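Local coordinates for putative isomerase YbhH (Escherichia coli, PDB 6OTV), which is probably an isomerase of the PrpF family, within the wider diaminopimelate epimerase superfamily, although its substrate is not established, at residues 260-266 and 308-313. Sequence-based numbering, arbitrary orientation.
Sequences GGAINVR and INIEHP
Ile310 packs against both Ile263 and Val265 where the two strands run parallel. Its CD1 meets Ile263 CG2 at 3.5 Å, the two side chains lying side by side, while Ile310 CG2 touches Val265 CG1 at 3.8 Å. Ile285 and Ser286 of helix 279-290, which links the strands, cover this apolar face. Ala262 CB continues it onto Ile308 CG2. Strands 250-255 and 315-322 flank the pair, each antiparallel to its neighbour.

The backbone ladder runs alongside: Ala262 N donates to Asn309 O, Glu311 N to Ile263 O (2.8 Å, 168°) and Val265 N to Glu311 O. On the opposite face, Glu311 rises beside Asn264. With CG beside its own backbone N (chi1 -62°) and the chain extended beyond, it carries its carboxylate back to the turn before strand 263-266, where Gly261 N reaches OE2 at 3.1 Å from above the carboxylate plane. Lys259 N also binds OE2, and Gln258 N binds OE1.

At the far end Pro313 CG lies over one face of the Arg266 guanidinium, offset toward its rim. Arg266 NH1 bonds to Val265 O (2.8 Å) and Asn264 OD1 (3.1 Å), and NE donates to Glu212 O; Asn264 ND2 turns to Ser255 OG.

With three backbone N-H groups converging on it, the carboxylate of the buried Glu311 is probably stabilised as an anion and ties the turn to the neighbouring strand, and at the other end the bonds of Arg266 probably limit guanidinium rotation beside the proline, the in-plane one to Val265 O most directly.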
loop_
_atom_site.group_PDB
_atom_site.type_symbol
_atom_site.label_atom_id
_atom_site.label_comp_id
_atom_site.label_asym_id
_atom_site.label_seq_id
_atom_site.Cartn_x
_atom_site.Cartn_y
_atom_site.Cartn_z
ATOM N N GLY A 260 -16.185 20.166 24.871
ATOM C CA GLY A 260 -17.082 19.481 23.965
ATOM C C GLY A 260 -16.481 18.338 23.172
ATOM O O GLY A 260 -17.222 17.648 22.459
ATOM N N GLY A 261 -15.175 18.109 23.270
ATOM C CA GLY A 261 -14.535 17.042 22.532
ATOM C C GLY A 261 -14.797 15.674 23.139
ATOM O O GLY A 261 -15.631 15.493 24.027
ATOM N N ALA A 262 -14.045 14.691 22.643
ATOM C CA ALA A 262 -14.180 13.318 23.113
ATOM C C ALA A 262 -13.309 13.012 24.322
ATOM O O ALA A 262 -13.689 12.174 25.148
ATOM C CB ALA A 262 -13.839 12.334 21.987
ATOM N N ILE A 263 -12.154 13.665 24.451
ATOM C CA ILE A 263 -11.194 13.325 25.494
ATOM C C ILE A 263 -10.171 14.446 25.588
ATOM O O ILE A 263 -9.965 15.195 24.627
ATOM C CB ILE A 263 -10.534 11.956 25.177
ATOM C CG1 ILE A 263 -9.712 11.437 26.357
ATOM C CG2 ILE A 263 -9.687 12.056 23.931
ATOM C CD1 ILE A 263 -9.236 10.009 26.171
ATOM N N ASN A 264 -9.543 14.575 26.752
ATOM C CA ASN A 264 -8.454 15.512 26.976
ATOM C C ASN A 264 -7.195 14.724 27.315
ATOM O O ASN A 264 -7.252 13.742 28.060
ATOM C CB ASN A 264 -8.795 16.492 28.104
ATOM C CG ASN A 264 -7.597 17.307 28.552
ATOM O OD1 ASN A 264 -7.190 18.259 27.883
ATOM N ND2 ASN A 264 -7.026 16.936 29.690
ATOM N N VAL A 265 -6.056 15.141 26.762
ATOM C CA VAL A 265 -4.829 14.369 26.904
ATOM C C VAL A 265 -3.677 15.280 27.309
ATOM O O VAL A 265 -3.681 16.488 27.062
ATOM C CB VAL A 265 -4.464 13.594 25.613
ATOM C CG1 VAL A 265 -5.614 12.691 25.170
ATOM C CG2 VAL A 265 -4.062 14.552 24.502
ATOM N N ARG A 266 -2.685 14.669 27.954
ATOM C CA ARG A 266 -1.388 15.286 28.219
ATOM C C ARG A 266 -0.329 14.331 27.688
ATOM O O ARG A 266 -0.155 13.232 28.226
ATOM C CB ARG A 266 -1.192 15.565 29.711
ATOM C CG ARG A 266 -2.061 16.695 30.246
ATOM C CD ARG A 266 -1.748 18.003 29.534
ATOM N NE ARG A 266 -2.571 19.115 30.010
ATOM C CZ ARG A 266 -3.727 19.485 29.465
ATOM N NH1 ARG A 266 -4.220 18.831 28.420
ATOM N NH2 ARG A 266 -4.398 20.514 29.968
ATOM N N ILE A 308 -13.579 12.172 15.993
ATOM C CA ILE A 308 -13.168 12.069 17.389
ATOM C C ILE A 308 -12.269 13.262 17.685
ATOM O O ILE A 308 -11.165 13.370 17.135
ATOM C CB ILE A 308 -12.452 10.747 17.679
ATOM C CG1 ILE A 308 -13.383 9.579 17.358
ATOM C CG2 ILE A 308 -11.999 10.695 19.121
ATOM C CD1 ILE A 308 -12.812 8.231 17.705
ATOM N N ASN A 309 -12.743 14.159 18.542
ATOM C CA ASN A 309 -12.030 15.389 18.862
ATOM C C ASN A 309 -11.173 15.168 20.107
ATOM O O ASN A 309 -11.699 14.825 21.174
ATOM C CB ASN A 309 -13.032 16.526 19.064
ATOM C CG ASN A 309 -12.367 17.852 19.353
ATOM O OD1 ASN A 309 -12.157 18.213 20.510
ATOM N ND2 ASN A 309 -12.041 18.592 18.301
ATOM N N ILE A 310 -9.859 15.349 19.966
ATOM C CA ILE A 310 -8.892 15.140 21.042
ATOM C C ILE A 310 -8.418 16.502 21.533
ATOM O O ILE A 310 -7.823 17.272 20.768
ATOM C CB ILE A 310 -7.687 14.302 20.587
ATOM C CG1 ILE A 310 -8.123 13.101 19.743
ATOM C CG2 ILE A 310 -6.862 13.859 21.793
ATOM C CD1 ILE A 310 -8.866 12.052 20.506
ATOM N N GLU A 311 -8.647 16.786 22.811
ATOM C CA GLU A 311 -8.218 18.043 23.407
ATOM C C GLU A 311 -6.822 17.900 24.000
ATOM O O GLU A 311 -6.463 16.847 24.538
ATOM C CB GLU A 311 -9.218 18.495 24.477
ATOM C CG GLU A 311 -10.612 18.755 23.909
ATOM C CD GLU A 311 -11.621 19.208 24.951
ATOM O OE1 GLU A 311 -11.292 19.212 26.157
ATOM O OE2 GLU A 311 -12.753 19.562 24.557
ATOM N N HIS A 312 -6.036 18.963 23.889
ATOM C CA HIS A 312 -4.656 18.981 24.353
ATOM C C HIS A 312 -4.369 20.381 24.876
ATOM O O HIS A 312 -5.201 21.285 24.735
ATOM C CB HIS A 312 -3.692 18.574 23.224
ATOM C CG HIS A 312 -3.768 19.445 22.009
ATOM N ND1 HIS A 312 -3.163 20.681 21.940
ATOM C CD2 HIS A 312 -4.371 19.252 20.813
ATOM C CE1 HIS A 312 -3.395 21.215 20.753
ATOM N NE2 HIS A 312 -4.124 20.368 20.051
ATOM N N PRO A 313 -3.205 20.592 25.513
ATOM C CA PRO A 313 -2.959 21.888 26.180
ATOM C C PRO A 313 -3.204 23.132 25.336
ATOM O O PRO A 313 -3.569 24.171 25.898
ATOM C CB PRO A 313 -1.485 21.784 26.584
ATOM C CG PRO A 313 -1.289 20.351 26.847
ATOM C CD PRO A 313 -2.141 19.621 25.846
#